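Side-chain contacts in putative glycosyl hydrolase (Parabacteroides distasonis, PDB 4QHZ), which is probably a sugar-cleaving enzyme of the 3-keto-disaccharide hydrolase family and binds a magnesium ion: residues I51-F54 with S60-E63; F97-E102 with G222-Q227; S119-Q124 with N166-I171; G125-Q130 with T173-K178. All coordinates share one frame; numbering follows the deposited sequence.

Contact 1 (I51-F54 with S60-E63)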
loop_
_atom_site.group_PDB
_atom_site.type_symbol
_atom_site.label_atom_id
_atom_site.label_comp_id
_atom_site.label_asym_id
_atom_site.label_seq_id
_atom_site.Cartn_x
_atom_site.Cartn_y
_atom_site.Cartn_z
ATOM N N ILE C 51 27.993 -1.936 -1.614
ATOM C CA ILE C 51 29.018 -1.124 -0.981
ATOM C C ILE C 51 29.397 -1.784 0.344
ATOM O O ILE C 51 28.540 -2.012 1.186
ATOM C CB ILE C 51 28.523 0.309 -0.749
ATOM C CG1 ILE C 51 28.210 0.977 -2.089
ATOM C CG2 ILE C 51 29.556 1.134 0.004
ATOM C CD1 ILE C 51 27.193 2.091 -1.981
ATOM N N VAL C 52 30.676 -2.115 0.510
ATOM C CA VAL C 52 31.156 -2.718 1.747
ATOM C C VAL C 52 31.431 -1.625 2.771
ATOM O O VAL C 52 32.403 -0.885 2.638
ATOM C CB VAL C 52 32.438 -3.556 1.529
ATOM C CG1 VAL C 52 32.936 -4.133 2.844
ATOM C CG2 VAL C 52 32.183 -4.675 0.527
ATOM N N LEU C 53 30.583 -1.526 3.791
ATOM C CA LEU C 53 30.752 -0.510 4.830
ATOM C C LEU C 53 31.722 -0.968 5.930
ATOM O O LEU C 53 32.390 -0.144 6.564
ATOM C CB LEU C 53 29.398 -0.129 5.434
ATOM C CG LEU C 53 28.411 0.530 4.462
ATOM C CD1 LEU C 53 27.058 0.726 5.125
ATOM C CD2 LEU C 53 28.942 1.860 3.943
ATOM N N PHE C 54 31.779 -2.278 6.165
ATOM C CA PHE C 54 32.794 -2.851 7.039
ATOM C C PHE C 54 32.944 -4.337 6.778
ATOM O O PHE C 54 31.948 -5.067 6.755
ATOM C CB PHE C 54 32.447 -2.643 8.511
ATOM C CG PHE C 54 33.521 -3.115 9.448
ATOM C CD1 PHE C 54 34.644 -2.344 9.671
ATOM C CD2 PHE C 54 33.424 -4.347 10.080
ATOM C CE1 PHE C 54 35.651 -2.775 10.518
ATOM C CE2 PHE C 54 34.427 -4.789 10.926
ATOM C CZ PHE C 54 35.540 -3.997 11.149
ATOM N N SER C 60 36.958 3.455 7.161
ATOM C CA SER C 60 37.175 4.505 6.165
ATOM C C SER C 60 35.887 4.917 5.434
ATOM O O SER C 60 35.830 5.991 4.845
ATOM C CB SER C 60 38.231 4.057 5.153
ATOM O OG SER C 60 37.821 2.877 4.492
ATOM N N ALA C 61 34.857 4.070 5.466
ATOM C CA ALA C 61 33.552 4.423 4.908
ATOM C C ALA C 61 32.699 5.257 5.874
ATOM O O ALA C 61 31.585 5.660 5.525
ATOM C CB ALA C 61 32.793 3.169 4.502
ATOM N N TRP C 62 33.221 5.516 7.073
ATOM C CA TRP C 62 32.465 6.184 8.123
ATOM C C TRP C 62 33.134 7.470 8.572
ATOM O O TRP C 62 34.303 7.712 8.293
ATOM C CB TRP C 62 32.306 5.258 9.328
ATOM C CG TRP C 62 31.630 3.970 9.006
ATOM C CD1 TRP C 62 32.184 2.889 8.386
ATOM C CD2 TRP C 62 30.270 3.622 9.282
ATOM N NE1 TRP C 62 31.258 1.890 8.256
ATOM C CE2 TRP C 62 30.071 2.312 8.798
ATOM C CE3 TRP C 62 29.200 4.289 9.896
ATOM C CZ2 TRP C 62 28.840 1.654 8.897
ATOM C CZ3 TRP C 62 27.978 3.632 10.007
ATOM C CH2 TRP C 62 27.811 2.330 9.506
ATOM N N GLU C 63 32.371 8.281 9.293
ATOM C CA GLU C 63 32.868 9.505 9.901
ATOM C C GLU C 63 32.141 9.725 11.212
ATOM O O GLU C 63 31.044 9.204 11.409
ATOM C CB GLU C 63 32.634 10.698 8.970
ATOM C CG GLU C 63 31.164 10.983 8.697
ATOM C CD GLU C 63 30.933 12.082 7.681
ATOM O OE1 GLU C 63 31.898 12.533 7.038
ATOM O OE2 GLU C 63 29.761 12.475 7.505
HETATM O O HOH W 1 34.818 1.307 6.485
#
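The indole of Trp62 reaches the backbone oxygen of Leu53 from an unusual side: its N-H comes from above the carbonyl plane, 48° out of it, instead of along a lone pair. The bond is nonetheless sound, with NE1 of Trp62 2.9 Å from O of Leu53 and an N-H...O angle of 151°, and the oxygen lies almost in the indole plane, at the edge of the ring. Water 1 is placed to bind the same oxygen and accepts the backbone N-H of Ala61 at 2.9 Å from its N, which would link Ala61 to the same carbonyl through the water. With Trp62 CG beside its own backbone N (chi1 -58°), the pyrrole edge is turned to the Leu53 oxygen. Apolar contacts fill in around the polar ones: CB of Leu53 rests 3.9 Å from CZ2 of Trp62, and CD2 of Leu53 meets CB of Ala61 at 4.1 Å. The carbonyl of Leu53 belongs to a classic beta bulge, Leu53 and Phe54 together facing Ile241. The contact thus closes the turn between strand 51-54 and strand 63-64, which lie in different sheets, while Leu53 and Trp62 both pack on Ile241 of strand 237-245.

Contact 2 (F97-E102 with G222-Q227). With MG (magnesium ion), chain I.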
loop_
_atom_site.group_PDB
_atom_site.type_symbol
_atom_site.label_atom_id
_atom_site.label_comp_id
_atom_site.label_asym_id
_atom_site.label_seq_id
_atom_site.Cartn_x
_atom_site.Cartn_y
_atom_site.Cartn_z
ATOM N N PHE C 97 17.288 1.176 -0.142
ATOM C CA PHE C 97 18.411 0.258 -0.025
ATOM C C PHE C 97 18.058 -1.041 0.679
ATOM O O PHE C 97 17.064 -1.142 1.396
ATOM C CB PHE C 97 19.591 0.932 0.708
ATOM C CG PHE C 97 19.254 1.430 2.080
ATOM C CD1 PHE C 97 19.325 0.586 3.181
ATOM C CD2 PHE C 97 18.881 2.750 2.277
ATOM C CE1 PHE C 97 19.018 1.052 4.450
ATOM C CE2 PHE C 97 18.580 3.222 3.540
ATOM C CZ PHE C 97 18.645 2.372 4.627
ATOM N N GLN C 98 18.931 -2.011 0.471
ATOM C CA GLN C 98 18.984 -3.226 1.250
ATOM C C GLN C 98 20.291 -3.192 2.025
ATOM O O GLN C 98 21.314 -2.794 1.485
ATOM C CB GLN C 98 18.936 -4.420 0.325
ATOM C CG GLN C 98 19.429 -5.703 0.936
ATOM C CD GLN C 98 19.494 -6.834 -0.058
ATOM O OE1 GLN C 98 19.551 -6.631 -1.273
ATOM N NE2 GLN C 98 19.499 -8.041 0.460
HETATM N N MSE C 99 20.245 -3.623 3.282
HETATM C CA MSE C 99 21.368 -3.520 4.199
HETATM C C MSE C 99 21.575 -4.761 5.017
HETATM O O MSE C 99 20.609 -5.419 5.398
HETATM C CB MSE C 99 20.987 -2.434 5.192
HETATM C CG MSE C 99 22.103 -1.475 5.479
HETATM SE SE MSE C 99 21.589 -0.520 7.125
HETATM C CE MSE C 99 23.162 -1.169 8.121
ATOM N N HIS C 100 22.834 -5.070 5.325
ATOM C CA HIS C 100 23.182 -6.182 6.195
ATOM C C HIS C 100 24.090 -5.672 7.305
ATOM O O HIS C 100 24.981 -4.868 7.058
ATOM C CB HIS C 100 23.877 -7.278 5.395
ATOM C CG HIS C 100 24.144 -8.532 6.173
ATOM N ND1 HIS C 100 23.276 -9.604 6.183
ATOM C CD2 HIS C 100 25.192 -8.891 6.953
ATOM C CE1 HIS C 100 23.770 -10.561 6.948
ATOM N NE2 HIS C 100 24.936 -10.158 7.421
ATOM N N ILE C 101 23.858 -6.132 8.531
ATOM C CA ILE C 101 24.675 -5.722 9.674
ATOM C C ILE C 101 24.558 -6.761 10.788
ATOM O O ILE C 101 23.466 -7.226 11.114
ATOM C CB ILE C 101 24.293 -4.305 10.183
ATOM C CG1 ILE C 101 25.168 -3.888 11.368
ATOM C CG2 ILE C 101 22.822 -4.222 10.586
ATOM C CD1 ILE C 101 25.092 -2.407 11.681
ATOM N N GLU C 102 25.698 -7.114 11.369
ATOM C CA GLU C 102 25.762 -8.097 12.438
ATOM C C GLU C 102 26.330 -7.443 13.677
ATOM O O GLU C 102 27.227 -6.599 13.587
ATOM C CB GLU C 102 26.613 -9.288 12.005
ATOM C CG GLU C 102 26.111 -9.907 10.704
ATOM C CD GLU C 102 26.800 -11.202 10.317
ATOM O OE1 GLU C 102 27.602 -11.745 11.116
ATOM O OE2 GLU C 102 26.525 -11.671 9.192
ATOM N N GLY C 222 20.002 10.324 3.177
ATOM C CA GLY C 222 20.670 10.413 4.463
ATOM C C GLY C 222 21.613 9.251 4.723
ATOM O O GLY C 222 21.474 8.182 4.122
ATOM N N PRO C 223 22.575 9.447 5.634
ATOM C CA PRO C 223 23.519 8.390 5.950
ATOM C C PRO C 223 22.887 7.338 6.848
ATOM O O PRO C 223 21.766 7.514 7.323
ATOM C CB PRO C 223 24.617 9.132 6.708
ATOM C CG PRO C 223 23.897 10.247 7.397
ATOM C CD PRO C 223 22.807 10.657 6.448
ATOM N N ILE C 224 23.605 6.246 7.058
ATOM C CA ILE C 224 23.281 5.308 8.113
ATOM C C ILE C 224 24.045 5.778 9.341
ATOM O O ILE C 224 25.259 5.945 9.283
ATOM C CB ILE C 224 23.685 3.868 7.751
ATOM C CG1 ILE C 224 23.080 3.440 6.407
ATOM C CG2 ILE C 224 23.263 2.900 8.843
ATOM C CD1 ILE C 224 21.565 3.393 6.378
ATOM N N ILE C 225 23.336 6.021 10.437
ATOM C CA ILE C 225 23.967 6.408 11.688
ATOM C C ILE C 225 23.883 5.255 12.678
ATOM O O ILE C 225 22.806 4.692 12.886
ATOM C CB ILE C 225 23.315 7.656 12.319
ATOM C CG1 ILE C 225 23.242 8.802 11.303
ATOM C CG2 ILE C 225 24.085 8.084 13.568
ATOM C CD1 ILE C 225 22.574 10.063 11.833
ATOM N N LEU C 226 25.022 4.911 13.276
ATOM C CA LEU C 226 25.078 3.926 14.346
ATOM C C LEU C 226 25.162 4.653 15.685
ATOM O O LEU C 226 26.004 5.534 15.887
ATOM C CB LEU C 226 26.263 2.972 14.165
ATOM C CG LEU C 226 26.225 2.075 12.923
ATOM C CD1 LEU C 226 27.472 1.205 12.837
ATOM C CD2 LEU C 226 24.983 1.193 12.909
ATOM N N GLN C 227 24.294 4.254 16.602
ATOM C CA GLN C 227 24.094 4.977 17.851
ATOM C C GLN C 227 25.096 4.590 18.946
ATOM O O GLN C 227 25.317 3.411 19.220
ATOM C CB GLN C 227 22.671 4.725 18.345
ATOM C CG GLN C 227 22.274 5.456 19.623
ATOM C CD GLN C 227 20.924 4.981 20.135
ATOM O OE1 GLN C 227 20.725 3.789 20.372
ATOM N NE2 GLN C 227 19.985 5.904 20.292
HETATM MG MG MG I . 19.054 2.474 20.658
HETATM O O HOH W 2 17.616 3.620 21.333
#
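Phe97, Met99 and Ile101 meet Ile224 and Leu226 in the buried core of a concanavalin-type beta sandwich, each set projecting from its own sheet. The contact across the sheets is entirely apolar. CD1 of Ile224 touches two partners: it approaches the far end of the Phe97 ring obliquely, 3.6 Å from CZ, and lies 4.0 Å from the selenium of Met99, a selenomethionine. The Met99 chain bends at chi3 (119°), its CE methyl coming within 4.1 Å of CG2 of Ile224, and the two side chains slide past one another in opposite directions. Further along, Ile101 and Leu226 reach tip to tip, CD1 of Ile101 to CD2 of Leu226 at 3.8 Å. Leu226 also packs on Trp62 and Trp72, and Ile101 on Tyr168 and Ile241, so loops and neighbouring strands extend the apolar layer.

Metal binding belongs to the outward-facing residue next to Leu226: Gln227 is a ligand of the magnesium ion. Polar bonds also mark the other face of strand 97-104, where Glu102 forms a salt bridge with Arg239. On that face NE2 of His100 donates to Glu102 OE2 at 2.8 Å, nearly straight at 176°; OE2 lies in the imidazole plane and accepts through its anti lone pair.

Contact 3 (S119-Q124 with N166-I171). With MG (magnesium ion), chain I; EDO (1,2-ethanediol), chain H.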
loop_
_atom_site.group_PDB
_atom_site.type_symbol
_atom_site.label_atom_id
_atom_site.label_comp_id
_atom_site.label_asym_id
_atom_site.label_seq_id
_atom_site.Cartn_x
_atom_site.Cartn_y
_atom_site.Cartn_z
ATOM N N SER C 119 22.244 0.173 21.159
ATOM C CA SER C 119 22.728 0.945 20.027
ATOM C C SER C 119 21.542 1.125 19.095
ATOM O O SER C 119 20.397 1.104 19.545
ATOM C CB SER C 119 23.902 0.248 19.338
ATOM O OG SER C 119 24.420 1.041 18.276
ATOM N N GLY C 120 21.792 1.287 17.805
ATOM C CA GLY C 120 20.704 1.409 16.849
ATOM C C GLY C 120 21.178 1.814 15.482
ATOM O O GLY C 120 22.278 2.351 15.330
ATOM N N ILE C 121 20.352 1.523 14.485
ATOM C CA ILE C 121 20.635 1.871 13.104
ATOM C C ILE C 121 19.614 2.916 12.673
ATOM O O ILE C 121 18.432 2.599 12.514
ATOM C CB ILE C 121 20.579 0.630 12.189
ATOM C CG1 ILE C 121 21.579 -0.433 12.657
ATOM C CG2 ILE C 121 20.870 0.995 10.743
ATOM C CD1 ILE C 121 20.930 -1.688 13.189
ATOM N N PHE C 122 20.064 4.155 12.501
ATOM C CA PHE C 122 19.190 5.234 12.044
ATOM C C PHE C 122 19.172 5.284 10.527
ATOM O O PHE C 122 20.150 5.694 9.895
ATOM C CB PHE C 122 19.632 6.583 12.604
ATOM C CG PHE C 122 19.244 6.804 14.040
ATOM C CD1 PHE C 122 19.945 6.182 15.066
ATOM C CD2 PHE C 122 18.190 7.643 14.365
ATOM C CE1 PHE C 122 19.600 6.389 16.392
ATOM C CE2 PHE C 122 17.838 7.851 15.683
ATOM C CZ PHE C 122 18.545 7.224 16.699
ATOM N N LEU C 123 18.043 4.872 9.957
ATOM C CA LEU C 123 17.864 4.797 8.509
ATOM C C LEU C 123 17.696 6.202 7.947
ATOM O O LEU C 123 16.832 6.951 8.402
ATOM C CB LEU C 123 16.655 3.929 8.170
ATOM C CG LEU C 123 16.662 2.538 8.825
ATOM C CD1 LEU C 123 15.343 1.822 8.585
ATOM C CD2 LEU C 123 17.824 1.692 8.325
ATOM N N GLN C 124 18.548 6.555 6.981
ATOM C CA GLN C 124 18.692 7.932 6.482
ATOM C C GLN C 124 18.930 8.948 7.608
ATOM O O GLN C 124 18.654 10.126 7.447
ATOM C CB GLN C 124 17.475 8.343 5.649
ATOM C CG GLN C 124 17.232 7.457 4.444
ATOM C CD GLN C 124 16.156 8.014 3.533
ATOM O OE1 GLN C 124 14.976 8.012 3.876
ATOM N NE2 GLN C 124 16.564 8.512 2.371
ATOM N N ASN C 166 24.139 -11.416 16.302
ATOM C CA ASN C 166 22.772 -11.167 15.855
ATOM C C ASN C 166 22.791 -10.536 14.478
ATOM O O ASN C 166 23.440 -9.513 14.274
ATOM C CB ASN C 166 22.036 -10.276 16.845
ATOM C CG ASN C 166 21.741 -10.989 18.143
ATOM O OD1 ASN C 166 20.798 -11.774 18.226
ATOM N ND2 ASN C 166 22.570 -10.752 19.150
ATOM N N VAL C 167 22.099 -11.166 13.542
ATOM C CA VAL C 167 22.181 -10.807 12.135
ATOM C C VAL C 167 20.953 -10.017 11.724
ATOM O O VAL C 167 19.836 -10.504 11.862
ATOM C CB VAL C 167 22.288 -12.068 11.259
ATOM C CG1 VAL C 167 22.349 -11.700 9.785
ATOM C CG2 VAL C 167 23.506 -12.885 11.655
ATOM N N TYR C 168 21.163 -8.798 11.232
ATOM C CA TYR C 168 20.082 -8.000 10.668
ATOM C C TYR C 168 20.176 -7.976 9.148
ATOM O O TYR C 168 21.252 -7.742 8.586
ATOM C CB TYR C 168 20.116 -6.551 11.167
ATOM C CG TYR C 168 19.468 -6.234 12.509
ATOM C CD1 TYR C 168 18.774 -7.185 13.254
ATOM C CD2 TYR C 168 19.521 -4.935 13.007
ATOM C CE1 TYR C 168 18.179 -6.848 14.469
ATOM C CE2 TYR C 168 18.930 -4.590 14.204
ATOM C CZ TYR C 168 18.251 -5.545 14.931
ATOM O OH TYR C 168 17.677 -5.176 16.133
ATOM N N ASP C 169 19.043 -8.222 8.496
ATOM C CA ASP C 169 18.861 -7.900 7.083
ATOM C C ASP C 169 17.696 -6.929 6.999
ATOM O O ASP C 169 16.628 -7.182 7.557
ATOM C CB ASP C 169 18.621 -9.160 6.257
ATOM C CG ASP C 169 19.897 -9.951 6.039
ATOM O OD1 ASP C 169 20.797 -9.431 5.349
ATOM O OD2 ASP C 169 20.023 -11.074 6.579
ATOM N N ILE C 170 17.923 -5.804 6.324
ATOM C CA ILE C 170 17.003 -4.673 6.339
ATOM C C ILE C 170 16.716 -4.226 4.908
ATOM O O ILE C 170 17.643 -4.037 4.125
ATOM C CB ILE C 170 17.594 -3.499 7.134
ATOM C CG1 ILE C 170 17.720 -3.878 8.614
ATOM C CG2 ILE C 170 16.744 -2.248 6.962
ATOM C CD1 ILE C 170 18.544 -2.911 9.448
ATOM N N ILE C 171 15.436 -4.094 4.573
ATOM C CA ILE C 171 15.021 -3.597 3.272
ATOM C C ILE C 171 14.220 -2.331 3.514
ATOM O O ILE C 171 13.226 -2.364 4.240
ATOM C CB ILE C 171 14.170 -4.620 2.499
ATOM C CG1 ILE C 171 14.893 -5.971 2.426
ATOM C CG2 ILE C 171 13.853 -4.094 1.099
ATOM C CD1 ILE C 171 14.053 -7.093 1.841
HETATM MG MG MG I . 19.054 2.474 20.658
HETATM C C1 EDO H . 17.798 -13.658 5.677
HETATM O O1 EDO H . 18.098 -12.812 6.793
HETATM C C2 EDO H . 18.588 -13.173 4.472
HETATM O O2 EDO H . 18.115 -13.833 3.293
HETATM O O HOH W 2 17.616 3.620 21.333
#
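Ile121 and Tyr168 make the closest approach, the CD1 methyl of Ile121 lying at the edge of the phenol ring, in its plane, 3.5 Å from CD2 of Tyr168. The two side chains slide past each other from opposite sheets. Ile121 has a chi2 of 113°, well off a staggered position, consistent with a close fit at the ring edge. A looser apolar touch follows, CD2 of Leu123 being 4.3 Å from CG2 of Ile170.

What positions the ring is a polar bond at its far end. Tyr168 OH is hydrogen-bonded to the backbone O of Gln130, so the hydroxyl anchors the tyrosine to the strand beside Ile121 across the interior. Ile121 itself is fixed by backbone pairing with Val129, and Phe122, on the other side of its strand, by pairing with Ile225.

Two further sites lie beyond the core. At the start of strand 119-123 the carbonyl of Ser119 binds the magnesium ion, O to metal 2.2 Å, with water 2 at 2.0 Å from the ion; Asn118, Glu128, Gln130 and Gln227 complete six ligands. On the outer face of strand 165-177, Asp169 OD1 is hydrogen-bonded to ND1 of His100, while OD2 of Asp169 accepts from O1 of an ethanediol at 2.6 Å, a molecule probably from the crystallisation liquor and also held by Asp169 of the second subunit. Two antiparallel sheets thus lie face to face, Ile121 and Leu123 of one meeting Tyr168 and Ile170 of the other, as in the concanavalin-like beta sandwich.

Contact 4 (G125-Q130 with T173-K178). With MG (magnesium ion), chain I.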
loop_
_atom_site.group_PDB
_atom_site.type_symbol
_atom_site.label_atom_id
_atom_site.label_comp_id
_atom_site.label_asym_id
_atom_site.label_seq_id
_atom_site.Cartn_x
_atom_site.Cartn_y
_atom_site.Cartn_z
ATOM N N GLY C 125 19.459 8.482 8.735
ATOM C CA GLY C 125 19.727 9.337 9.888
ATOM C C GLY C 125 18.501 9.758 10.678
ATOM O O GLY C 125 18.629 10.540 11.609
HETATM N N MSE C 126 17.317 9.242 10.332
HETATM C CA MSE C 126 16.061 9.717 10.942
HETATM C C MSE C 126 15.279 8.663 11.696
HETATM O O MSE C 126 14.564 8.993 12.636
HETATM C CB MSE C 126 15.100 10.236 9.874
HETATM C CG MSE C 126 15.692 11.258 8.911
HETATM SE SE MSE C 126 16.245 12.871 9.871
HETATM C CE MSE C 126 14.555 13.884 9.738
ATOM N N TYR C 127 15.392 7.398 11.296
ATOM C CA TYR C 127 14.473 6.364 11.770
ATOM C C TYR C 127 15.224 5.189 12.399
ATOM O O TYR C 127 15.814 4.371 11.689
ATOM C CB TYR C 127 13.586 5.885 10.609
ATOM C CG TYR C 127 13.035 7.006 9.749
ATOM C CD1 TYR C 127 12.157 7.948 10.280
ATOM C CD2 TYR C 127 13.387 7.125 8.408
ATOM C CE1 TYR C 127 11.653 8.976 9.506
ATOM C CE2 TYR C 127 12.880 8.155 7.626
ATOM C CZ TYR C 127 12.016 9.078 8.181
ATOM O OH TYR C 127 11.517 10.101 7.412
ATOM N N GLU C 128 15.187 5.087 13.726
ATOM C CA GLU C 128 15.990 4.082 14.432
ATOM C C GLU C 128 15.379 2.682 14.397
ATOM O O GLU C 128 14.247 2.478 14.830
ATOM C CB GLU C 128 16.224 4.452 15.908
ATOM C CG GLU C 128 17.185 3.482 16.604
ATOM C CD GLU C 128 17.415 3.763 18.079
ATOM O OE1 GLU C 128 16.663 4.566 18.672
ATOM O OE2 GLU C 128 18.361 3.163 18.652
ATOM N N VAL C 129 16.157 1.730 13.891
ATOM C CA VAL C 129 15.926 0.321 14.146
ATOM C C VAL C 129 16.714 -0.010 15.404
ATOM O O VAL C 129 17.944 0.038 15.402
ATOM C CB VAL C 129 16.385 -0.579 12.984
ATOM C CG1 VAL C 129 16.072 -2.042 13.287
ATOM C CG2 VAL C 129 15.727 -0.149 11.680
ATOM N N GLN C 130 16.003 -0.328 16.482
ATOM C CA GLN C 130 16.621 -0.499 17.791
ATOM C C GLN C 130 17.569 -1.695 17.829
ATOM O O GLN C 130 17.280 -2.754 17.275
ATOM C CB GLN C 130 15.547 -0.652 18.874
ATOM C CG GLN C 130 16.059 -0.925 20.286
ATOM C CD GLN C 130 16.753 0.275 20.926
ATOM O OE1 GLN C 130 17.720 0.816 20.384
ATOM N NE2 GLN C 130 16.257 0.698 22.092
ATOM N N THR C 173 12.521 1.420 1.999
ATOM C CA THR C 173 12.010 2.300 0.973
ATOM C C THR C 173 11.889 3.691 1.580
ATOM O O THR C 173 11.219 3.875 2.594
ATOM C CB THR C 173 10.642 1.815 0.466
ATOM O OG1 THR C 173 10.753 0.452 0.030
ATOM C CG2 THR C 173 10.150 2.671 -0.683
ATOM N N ALA C 174 12.553 4.663 0.957
ATOM C CA ALA C 174 12.579 6.036 1.452
ATOM C C ALA C 174 11.243 6.725 1.209
ATOM O O ALA C 174 10.502 6.335 0.310
ATOM C CB ALA C 174 13.698 6.818 0.782
ATOM N N PRO C 175 10.924 7.744 2.025
ATOM C CA PRO C 175 9.689 8.477 1.832
ATOM C C PRO C 175 9.833 9.486 0.708
ATOM O O PRO C 175 10.949 9.751 0.271
ATOM C CB PRO C 175 9.522 9.221 3.151
ATOM C CG PRO C 175 10.920 9.485 3.590
ATOM C CD PRO C 175 11.711 8.284 3.155
ATOM N N THR C 176 8.704 10.007 0.233
ATOM C CA THR C 176 8.677 11.219 -0.571
ATOM C C THR C 176 7.915 12.285 0.208
ATOM O O THR C 176 7.049 11.967 1.016
ATOM C CB THR C 176 8.020 10.994 -1.942
ATOM O OG1 THR C 176 6.691 10.487 -1.772
ATOM C CG2 THR C 176 8.841 10.010 -2.779
ATOM N N PHE C 177 8.244 13.549 -0.033
ATOM C CA PHE C 177 7.641 14.657 0.700
ATOM C C PHE C 177 6.913 15.603 -0.236
ATOM O O PHE C 177 7.333 15.815 -1.370
ATOM C CB PHE C 177 8.712 15.419 1.481
ATOM C CG PHE C 177 9.211 14.680 2.681
ATOM C CD1 PHE C 177 8.523 14.751 3.891
ATOM C CD2 PHE C 177 10.364 13.901 2.612
ATOM C CE1 PHE C 177 8.975 14.057 5.002
ATOM C CE2 PHE C 177 10.811 13.197 3.722
ATOM C CZ PHE C 177 10.119 13.281 4.917
ATOM N N LYS C 178 5.813 16.167 0.247
ATOM C CA LYS C 178 5.099 17.202 -0.488
ATOM C C LYS C 178 5.821 18.533 -0.324
ATOM O O LYS C 178 6.667 18.684 0.556
ATOM C CB LYS C 178 3.662 17.343 0.007
ATOM C CG LYS C 178 2.840 16.080 -0.090
ATOM C CD LYS C 178 1.402 16.331 0.335
ATOM C CE LYS C 178 0.647 15.019 0.477
ATOM N NZ LYS C 178 -0.676 15.199 1.132
HETATM MG MG MG I . 19.054 2.474 20.658
HETATM O O HOH W 2 17.616 3.620 21.333
#
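The hydroxyl of Tyr127, which touches Pro175 across the contact, is gripped by two groups: it is hydrogen-bonded to NE2 of His219 and to OH of Tyr183. Across the contact its neighbours are apolar. CG of Pro175 lies 3.9 Å from OH of Tyr127, the two side chains crossing obliquely, and the same oxygen faces the edge of the Phe177 ring, near its plane and 4.3 Å from CZ. The polar bonds therefore fix the end of the phenol, and the proline and phenylalanine border it. Nearer the backbone, CB of Met126 sits over the centre of one face of the Tyr127 ring, 3.5 Å above its plane. Met126 and Tyr127 form a classic beta bulge opposite Leu123, at the start of the strand.

Past the bulge the side chains alternate. Val129, like Tyr127, turns inward, while Glu128 and Gln130 reach the magnesium ion on the other side. OE2 of Glu128 binds it at 2.2 Å and OE1 of Gln130 at 2.1 Å. The two oxygens come within 3.0 Å of each other, a closeness explained by the shared cation. The extended Glu128 chain and the Gln130 chain bent at chi2 (71°) bring their ends to one metal; water 2 on the ion makes weak hydrogen bonds with Glu128 OE1 and Gln130 NE2.

Arg184 of the third subunit hydrogen-bonds to Ala174 O. In the fold, strand 127-131 is the outermost strand of the five-stranded sheet within this chain, and Tyr127 spans from it to the end of strand 165-177 in the other sheet. Tyr127 and Pro175 both also pack on Pro187 of strand 185-193.

All four contacts join parts of one beta sandwich, and along the chain contact 1 comes first, closed before contact 2 opens. Contacts 3 and 4 are nested inside the long loop that contact 2 closes, and their segments alternate. Contacts 2 and 3 form the middle, their centres about 5 Å apart, with strands 97-104 and 165-177 adjacent in one sheet and 225-226 and 119-123 adjacent in the other. Contact 1 lies about 10 Å from contact 2, centre to centre, joined to it where Trp62 packs on Leu226; contact 4 lies farther along, its centre about 20 Å from that of contact 1. Contacts 2, 3 and 4 each supply ligands to the same bound magnesium ion, linking it to the core.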